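Long-range contact in peptidyl tryptophan dihydroxylase (Pseudomonas putida, PDB 7CTQ), which probably uses flavin-adenine dinucleotide to dihydroxylate a peptidyl tryptophan, a step essential for biogenesis of the tryptophylquinone cofactor of quinohemoprotein amine dehydrogenase: residues T291-F305 and R363-E375. Numbering follows the deposited sequence.
Sequences TLLRRPERAGLARQF and RPVLRDGLVDEAE
Val-371 lays its CG1 methyl against the backbone of helix 299-327, 3.6 Å from Leu-301 O, with CB of Phe-305 one turn further on. It lies on the second strand of a two-stranded antiparallel beta-hairpin, closed by a type I' turn from Arg-367 to Leu-370, that projects from the C-terminal part of the chain to cover the angle between helices 285-294 and 299-327. The local axes of helix 299-305 and strand 370-375 cross at 97°, nearly perpendicular. Phe-305 has CG anti to its backbone N (chi1 -174°), which carries the ring toward the hairpin: CB of Pro-364 meets its edge in plane, 3.9 Å from Phe-305 CD2, and Leu-366 lies near the ring, though its exact seating is doubtful. Replacing Phe-305 with alanine would probably open a gap beside Pro-364 CB and strip packing from the Val-371 methyls. Further round the Pro-364 ring, CD packs 3.5 Å from Gln-304 NE2, whose polar partner is Gln-308. Leu-301 crosses Glu-373 at about a right angle, Leu-301 CD1 lying 3.7 Å from Glu-373 CB. At the partly exposed margin one modelled conformer of Arg-298 forms a salt bridge with Asp-372, NH1 to OD1 2.7 Å; the same OD1 also accepts, through its anti lone pair, from the backbone N of Glu-373 on its own strand. Where the hairpin tip reaches helix 285-294, Leu-370 CD2 sits 3.7 Å from Thr-291 CA, and Val-371 N donates a nearly straight bond (2.8 Å, 167°) to Thr-291 OG1, the hydroxyl also bonded to Val-287 O.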
ATOM      1  N   THR A 291      15.699   8.456  12.449  1.00 33.52           N
ATOM      2  CA  THR A 291      17.114   8.448  12.106  1.00 33.14           C
ATOM      3  C   THR A 291      17.507   9.737  11.398  1.00 38.05           C
ATOM      4  O   THR A 291      18.545  10.329  11.708  1.00 37.21           O
ATOM      5  CB  THR A 291      17.449   7.234  11.241  1.00 36.02           C
ATOM      6  OG1 THR A 291      16.842   6.062  11.813  1.00 33.54           O
ATOM      7  CG2 THR A 291      18.982   7.036  11.165  1.00 31.39           C
ATOM      8  N   LEU A 292      16.670  10.204  10.476  1.00 27.64           N
ATOM      9  CA  LEU A 292      17.024  11.379   9.699  1.00 36.91           C
ATOM     10  C   LEU A 292      17.178  12.605  10.595  1.00 46.80           C
ATOM     11  O   LEU A 292      17.969  13.506  10.285  1.00 41.41           O
ATOM     12  CB  LEU A 292      15.967  11.616   8.616  1.00 28.92           C
ATOM     13  CG  LEU A 292      15.994  10.625   7.434  1.00 39.42           C
ATOM     14  CD1 LEU A 292      14.854  10.883   6.480  1.00 32.75           C
ATOM     15  CD2 LEU A 292      17.319  10.674   6.680  1.00 35.34           C
ATOM     16  N   LEU A 293      16.462  12.633  11.723  1.00 41.07           N
ATOM     17  CA  LEU A 293      16.439  13.773  12.638  1.00 35.84           C
ATOM     18  C   LEU A 293      17.432  13.646  13.789  1.00 43.33           C
ATOM     19  O   LEU A 293      18.091  14.635  14.128  1.00 46.82           O
ATOM     20  CB  LEU A 293      15.026  13.961  13.191  1.00 39.88           C
ATOM     21  CG  LEU A 293      13.996  14.316  12.116  1.00 34.83           C
ATOM     22  CD1 LEU A 293      12.590  14.316  12.672  1.00 38.97           C
ATOM     23  CD2 LEU A 293      14.320  15.660  11.485  1.00 39.66           C
ATOM     24  N   ARG A 294      17.559  12.461  14.390  1.00 37.10           N
ATOM     25  CA  ARG A 294      18.447  12.227  15.527  1.00 44.49           C
ATOM     26  C   ARG A 294      19.875  11.870  15.133  1.00 45.40           C
ATOM     27  O   ARG A 294      20.812  12.216  15.861  1.00 43.78           O
ATOM     28  CB  ARG A 294      17.899  11.105  16.418  1.00 46.11           C
ATOM     29  CG  ARG A 294      16.571  11.409  17.088  1.00 52.80           C
ATOM     30  CD  ARG A 294      16.532  12.814  17.672  1.00 53.69           C
ATOM     31  NE  ARG A 294      15.430  12.927  18.619  1.00 60.22           N
ATOM     32  CZ  ARG A 294      14.674  14.008  18.775  1.00 63.77           C
ATOM     33  NH1 ARG A 294      14.902  15.095  18.045  1.00 59.40           N
ATOM     34  NH2 ARG A 294      13.684  13.997  19.665  1.00 60.46           N
ATOM     35  N   ARG A 295      20.084  11.153  14.031  1.00 41.28           N
ATOM     36  CA  ARG A 295      21.434  10.855  13.550  1.00 36.56           C
ATOM     37  C   ARG A 295      21.510  11.151  12.048  1.00 45.28           C
ATOM     38  O   ARG A 295      21.679  10.248  11.217  1.00 38.60           O
ATOM     39  CB  ARG A 295      21.832   9.419  13.912  1.00 48.00           C
ATOM     40  CG  ARG A 295      21.993   9.208  15.462  1.00 38.41           C
ATOM     41  CD  ARG A 295      22.962   8.057  15.865  1.00 38.51           C
ATOM     42  NE  ARG A 295      24.323   8.292  15.403  1.00 33.14           N
ATOM     43  CZ  ARG A 295      25.319   7.407  15.457  1.00 45.65           C
ATOM     44  NH1 ARG A 295      25.131   6.186  15.949  1.00 44.19           N
ATOM     45  NH2 ARG A 295      26.515   7.739  15.001  1.00 49.07           N
ATOM     46  N   PRO A 296      21.403  12.433  11.670  1.00 40.74           N
ATOM     47  CA  PRO A 296      21.412  12.781  10.238  1.00 30.71           C
ATOM     48  C   PRO A 296      22.677  12.334   9.516  1.00 33.37           C
ATOM     49  O   PRO A 296      22.633  12.140   8.294  1.00 32.55           O
ATOM     50  CB  PRO A 296      21.267  14.314  10.243  1.00 34.64           C
ATOM     51  CG  PRO A 296      21.876  14.724  11.559  1.00 43.53           C
ATOM     52  CD  PRO A 296      21.431  13.630  12.527  1.00 39.14           C
ATOM     53  N   GLU A 297      23.790  12.133  10.235  1.00 34.19           N
ATOM     54  CA  GLU A 297      24.998  11.555   9.646  1.00 37.18           C
ATOM     55  C   GLU A 297      24.739  10.179   9.029  1.00 48.05           C
ATOM     56  O   GLU A 297      25.540   9.715   8.207  1.00 40.45           O
ATOM     57  CB  GLU A 297      26.119  11.478  10.705  1.00 40.57           C
ATOM     58  CG  GLU A 297      25.892  10.493  11.875  1.00 39.78           C
ATOM     59  CD  GLU A 297      25.161  11.121  13.062  1.00 50.11           C
ATOM     60  OE1 GLU A 297      24.423  12.110  12.856  1.00 43.05           O
ATOM     61  OE2 GLU A 297      25.323  10.637  14.208  1.00 51.81           O
ATOM     62  N   ARG A 298      23.627   9.535   9.394  0.51 42.95           N
ATOM     63  CA  ARG A 298      23.252   8.221   8.883  0.51 44.47           C
ATOM     64  C   ARG A 298      22.110   8.292   7.871  0.51 43.59           C
ATOM     65  O   ARG A 298      21.419   7.293   7.653  0.51 47.31           O
ATOM     66  CB  ARG A 298      22.885   7.299  10.048  0.51 43.77           C
ATOM     67  CG  ARG A 298      23.872   7.375  11.203  0.51 44.04           C
ATOM     68  CD  ARG A 298      23.818   6.146  12.094  0.51 52.51           C
ATOM     69  NE  ARG A 298      24.904   5.201  11.820  0.51 45.98           N
ATOM     70  CZ  ARG A 298      25.280   4.237  12.654  0.51 44.62           C
ATOM     71  NH1 ARG A 298      26.269   3.418  12.322  0.51 49.22           N
ATOM     72  NH2 ARG A 298      24.675   4.095  13.824  0.51 48.52           N
ATOM     73  N   ALA A 299      21.910   9.452   7.239  1.00 35.42           N
ATOM     74  CA  ALA A 299      20.830   9.597   6.268  1.00 36.90           C
ATOM     75  C   ALA A 299      20.986   8.637   5.083  1.00 40.47           C
ATOM     76  O   ALA A 299      19.990   8.150   4.536  1.00 35.37           O
ATOM     77  CB  ALA A 299      20.774  11.044   5.768  1.00 37.93           C
ATOM     78  N   GLY A 300      22.220   8.405   4.629  1.00 35.97           N
ATOM     79  CA  GLY A 300      22.405   7.467   3.532  1.00 39.63           C
ATOM     80  C   GLY A 300      21.825   6.103   3.856  1.00 34.37           C
ATOM     81  O   GLY A 300      21.064   5.529   3.067  1.00 36.39           O
ATOM     82  N   LEU A 301      22.163   5.573   5.036  1.00 35.60           N
ATOM     83  CA  LEU A 301      21.616   4.286   5.453  1.00 39.03           C
ATOM     84  C   LEU A 301      20.107   4.356   5.583  1.00 37.17           C
ATOM     85  O   LEU A 301      19.390   3.466   5.113  1.00 31.84           O
ATOM     86  CB  LEU A 301      22.230   3.848   6.777  1.00 34.25           C
ATOM     87  CG  LEU A 301      23.719   3.512   6.797  1.00 43.97           C
ATOM     88  CD1 LEU A 301      24.201   3.335   8.242  1.00 37.01           C
ATOM     89  CD2 LEU A 301      23.989   2.266   5.960  1.00 41.83           C
ATOM     90  N   ALA A 302      19.604   5.409   6.224  1.00 33.42           N
ATOM     91  CA  ALA A 302      18.165   5.535   6.402  1.00 31.89           C
ATOM     92  C   ALA A 302      17.459   5.641   5.063  1.00 33.61           C
ATOM     93  O   ALA A 302      16.382   5.063   4.875  1.00 33.10           O
ATOM     94  CB  ALA A 302      17.842   6.751   7.290  1.00 38.63           C
ATOM     95  N   ARG A 303      18.050   6.366   4.111  1.00 33.58           N
ATOM     96  CA  ARG A 303      17.402   6.496   2.811  1.00 25.54           C
ATOM     97  C   ARG A 303      17.376   5.159   2.090  1.00 30.31           C
ATOM     98  O   ARG A 303      16.352   4.779   1.510  1.00 30.66           O
ATOM     99  CB  ARG A 303      18.106   7.552   1.951  1.00 33.59           C
ATOM    100  CG  ARG A 303      17.915   9.003   2.449  1.00 47.21           C
ATOM    101  CD  ARG A 303      18.964   9.970   1.860  1.00 43.64           C
ATOM    102  NE  ARG A 303      18.614  10.344   0.493  1.00 47.56           N
ATOM    103  CZ  ARG A 303      19.161  11.349  -0.184  1.00 61.43           C
ATOM    104  NH1 ARG A 303      18.762  11.593  -1.425  1.00 57.12           N
ATOM    105  NH2 ARG A 303      20.104  12.105   0.373  1.00 55.21           N
ATOM    106  N   GLN A 304      18.495   4.427   2.138  1.00 31.92           N
ATOM    107  CA  GLN A 304      18.546   3.118   1.498  1.00 32.54           C
ATOM    108  C   GLN A 304      17.555   2.161   2.145  1.00 32.47           C
ATOM    109  O   GLN A 304      16.878   1.390   1.455  1.00 32.71           O
ATOM    110  CB  GLN A 304      19.964   2.558   1.567  1.00 31.80           C
ATOM    111  CG  GLN A 304      20.087   1.181   0.896  1.00 36.60           C
ATOM    112  CD  GLN A 304      21.469   0.571   1.043  1.00 43.55           C
ATOM    113  OE1 GLN A 304      22.443   1.283   1.249  1.00 43.65           O
ATOM    114  NE2 GLN A 304      21.558  -0.763   0.939  1.00 40.59           N
ATOM    115  N   PHE A 305      17.424   2.223   3.471  1.00 31.57           N
ATOM    116  CA  PHE A 305      16.480   1.341   4.145  1.00 32.64           C
ATOM    117  C   PHE A 305      15.060   1.554   3.624  1.00 31.65           C
ATOM    118  O   PHE A 305      14.344   0.588   3.320  1.00 29.30           O
ATOM    119  CB  PHE A 305      16.546   1.558   5.665  1.00 27.87           C
ATOM    120  CG  PHE A 305      15.706   0.588   6.432  1.00 34.10           C
ATOM    121  CD1 PHE A 305      14.366   0.862   6.690  1.00 34.14           C
ATOM    122  CD2 PHE A 305      16.242  -0.618   6.861  1.00 37.90           C
ATOM    123  CE1 PHE A 305      13.565  -0.051   7.362  1.00 43.55           C
ATOM    124  CE2 PHE A 305      15.453  -1.536   7.554  1.00 43.56           C
ATOM    125  CZ  PHE A 305      14.108  -1.256   7.795  1.00 45.47           C
ATOM    126  N   ARG A 363      24.673  -4.184   5.520  1.00 31.55           N
ATOM    127  CA  ARG A 363      23.418  -3.676   4.993  1.00 32.02           C
ATOM    128  C   ARG A 363      22.715  -2.899   6.090  1.00 31.17           C
ATOM    129  O   ARG A 363      23.044  -3.056   7.270  1.00 32.60           O
ATOM    130  CB  ARG A 363      22.506  -4.813   4.496  1.00 34.32           C
ATOM    131  CG  ARG A 363      23.095  -5.646   3.359  1.00 31.78           C
ATOM    132  CD  ARG A 363      23.156  -4.861   2.054  1.00 39.26           C
ATOM    133  NE  ARG A 363      23.427  -5.738   0.908  1.00 41.81           N
ATOM    134  CZ  ARG A 363      22.467  -6.320   0.191  1.00 39.46           C
ATOM    135  NH1 ARG A 363      21.194  -6.116   0.517  1.00 32.99           N
ATOM    136  NH2 ARG A 363      22.769  -7.097  -0.845  1.00 37.65           N
ATOM    137  N   PRO A 364      21.740  -2.052   5.733  1.00 30.35           N
ATOM    138  CA  PRO A 364      20.948  -1.347   6.754  1.00 33.62           C
ATOM    139  C   PRO A 364      20.109  -2.292   7.606  1.00 42.23           C
ATOM    140  O   PRO A 364      19.503  -3.240   7.100  1.00 34.15           O
ATOM    141  CB  PRO A 364      20.039  -0.423   5.925  1.00 31.22           C
ATOM    142  CG  PRO A 364      20.722  -0.285   4.602  1.00 36.69           C
ATOM    143  CD  PRO A 364      21.442  -1.581   4.372  1.00 33.38           C
ATOM    144  N   VAL A 365      20.040  -1.987   8.909  1.00 31.08           N
ATOM    145  CA  VAL A 365      19.247  -2.728   9.892  1.00 31.72           C
ATOM    146  C   VAL A 365      18.558  -1.728  10.816  1.00 35.85           C
ATOM    147  O   VAL A 365      18.950  -0.564  10.898  1.00 36.88           O
ATOM    148  CB  VAL A 365      20.107  -3.699  10.729  1.00 37.94           C
ATOM    149  CG1 VAL A 365      20.826  -4.689   9.839  1.00 34.04           C
ATOM    150  CG2 VAL A 365      21.125  -2.926  11.560  1.00 42.03           C
ATOM    151  N   LEU A 366      17.529  -2.197  11.526  1.00 41.27           N
ATOM    152  CA  LEU A 366      16.832  -1.412  12.547  1.00 41.26           C
ATOM    153  C   LEU A 366      17.294  -1.830  13.934  1.00 38.78           C
ATOM    154  O   LEU A 366      17.197  -3.003  14.286  1.00 30.54           O
ATOM    155  CB  LEU A 366      15.319  -1.599  12.459  1.00 37.22           C
ATOM    156  CG  LEU A 366      14.508  -0.609  11.635  1.00 53.36           C
ATOM    157  CD1 LEU A 366      15.232  -0.318  10.335  1.00 51.72           C
ATOM    158  CD2 LEU A 366      13.088  -1.110  11.371  1.00 43.07           C
ATOM    159  N   ARG A 367      17.792  -0.872  14.720  0.51 36.21           N
ATOM    160  CA  ARG A 367      18.157  -1.123  16.114  0.51 33.94           C
ATOM    161  C   ARG A 367      17.786   0.095  16.946  0.51 36.15           C
ATOM    162  O   ARG A 367      18.196   1.215  16.621  0.51 32.45           O
ATOM    163  CB  ARG A 367      19.652  -1.434  16.273  0.51 37.66           C
ATOM    164  CG  ARG A 367      20.073  -1.698  17.732  0.51 39.62           C
ATOM    165  CD  ARG A 367      21.543  -2.139  17.865  0.51 43.66           C
ATOM    166  NE  ARG A 367      21.870  -2.621  19.213  0.51 39.24           N
ATOM    167  CZ  ARG A 367      23.092  -2.978  19.610  0.51 43.34           C
ATOM    168  NH1 ARG A 367      24.113  -2.913  18.765  0.51 43.84           N
ATOM    169  NH2 ARG A 367      23.300  -3.404  20.852  0.51 38.33           N
ATOM    170  N   ASP A 368      16.996  -0.127  18.002  1.00 32.28           N
ATOM    171  CA  ASP A 368      16.667   0.910  18.992  1.00 35.21           C
ATOM    172  C   ASP A 368      16.074   2.158  18.340  1.00 34.29           C
ATOM    173  O   ASP A 368      16.367   3.300  18.725  1.00 27.52           O
ATOM    174  CB  ASP A 368      17.897   1.250  19.850  1.00 38.25           C
ATOM    175  CG  ASP A 368      18.343   0.074  20.735  1.00 41.65           C
ATOM    176  OD1 ASP A 368      17.457  -0.670  21.215  1.00 49.72           O
ATOM    177  OD2 ASP A 368      19.569  -0.120  20.943  1.00 43.96           O
ATOM    178  N   GLY A 369      15.220   1.942  17.341  1.00 29.94           N
ATOM    179  CA  GLY A 369      14.537   3.031  16.676  1.00 31.22           C
ATOM    180  C   GLY A 369      15.355   3.776  15.644  1.00 30.39           C
ATOM    181  O   GLY A 369      14.914   4.824  15.166  1.00 28.36           O
ATOM    182  N   LEU A 370      16.542   3.296  15.308  1.00 28.18           N
ATOM    183  CA  LEU A 370      17.397   3.983  14.356  1.00 36.14           C
ATOM    184  C   LEU A 370      17.896   3.003  13.306  1.00 34.82           C
ATOM    185  O   LEU A 370      18.164   1.834  13.603  1.00 34.96           O
ATOM    186  CB  LEU A 370      18.604   4.622  15.039  1.00 35.37           C
ATOM    187  CG  LEU A 370      18.362   5.702  16.103  1.00 30.72           C
ATOM    188  CD1 LEU A 370      19.610   5.846  16.997  1.00 31.58           C
ATOM    189  CD2 LEU A 370      18.012   7.014  15.444  1.00 29.65           C
ATOM    190  N   VAL A 371      18.042   3.495  12.077  1.00 39.85           N
ATOM    191  CA  VAL A 371      18.666   2.699  11.028  1.00 27.44           C
ATOM    192  C   VAL A 371      20.164   2.717  11.271  1.00 40.60           C
ATOM    193  O   VAL A 371      20.786   3.781  11.343  1.00 36.16           O
ATOM    194  CB  VAL A 371      18.309   3.226   9.628  1.00 34.50           C
ATOM    195  CG1 VAL A 371      19.053   2.425   8.525  1.00 27.59           C
ATOM    196  CG2 VAL A 371      16.806   3.162   9.413  1.00 31.35           C
ATOM    197  N   ASP A 372      20.730   1.541  11.468  1.00 35.53           N
ATOM    198  CA  ASP A 372      22.163   1.384  11.632  1.00 42.04           C
ATOM    199  C   ASP A 372      22.624   0.504  10.487  1.00 32.97           C
ATOM    200  O   ASP A 372      21.905   0.336   9.499  1.00 36.30           O
ATOM    201  CB  ASP A 372      22.485   0.778  13.007  1.00 40.28           C
ATOM    202  CG  ASP A 372      23.852   1.197  13.546  1.00 51.58           C
ATOM    203  OD1 ASP A 372      24.848   1.192  12.777  1.00 47.29           O
ATOM    204  OD2 ASP A 372      23.940   1.523  14.761  1.00 63.06           O
ATOM    205  N   GLU A 373      23.809  -0.064  10.612  1.00 37.10           N
ATOM    206  CA  GLU A 373      24.384  -0.908   9.590  1.00 36.55           C
ATOM    207  C   GLU A 373      25.005  -2.097  10.305  1.00 44.69           C
ATOM    208  O   GLU A 373      25.579  -1.939  11.386  1.00 38.76           O
ATOM    209  CB  GLU A 373      25.426  -0.130   8.784  1.00 44.45           C
ATOM    210  CG  GLU A 373      25.780  -0.722   7.457  1.00 49.12           C
ATOM    211  CD  GLU A 373      26.996  -0.041   6.840  1.00 57.35           C
ATOM    212  OE1 GLU A 373      27.883   0.393   7.608  1.00 61.88           O
ATOM    213  OE2 GLU A 373      27.063   0.058   5.594  1.00 60.51           O
ATOM    214  N   ALA A 374      24.864  -3.288   9.728  1.00 36.64           N
ATOM    215  CA  ALA A 374      25.455  -4.468  10.339  1.00 32.01           C
ATOM    216  C   ALA A 374      25.699  -5.493   9.255  1.00 36.93           C
ATOM    217  O   ALA A 374      25.098  -5.439   8.180  1.00 30.30           O
ATOM    218  CB  ALA A 374      24.561  -5.058  11.444  1.00 34.77           C
ATOM    219  N   GLU A 375      26.620  -6.411   9.535  1.00 33.32           N
ATOM    220  CA  GLU A 375      26.794  -7.575   8.681  1.00 36.15           C
ATOM    221  C   GLU A 375      25.542  -8.435   8.786  1.00 34.67           C
ATOM    222  O   GLU A 375      25.150  -8.842   9.883  1.00 38.53           O
ATOM    223  CB  GLU A 375      28.036  -8.366   9.086  1.00 36.47           C
ATOM    224  CG  GLU A 375      29.344  -7.689   8.679  1.00 42.04           C
ATOM    225  CD  GLU A 375      30.479  -8.682   8.460  1.00 52.22           C
ATOM    226  OE1 GLU A 375      31.530  -8.269   7.928  1.00 62.38           O
ATOM    227  OE2 GLU A 375      30.326  -9.875   8.825  1.00 47.88           O
TER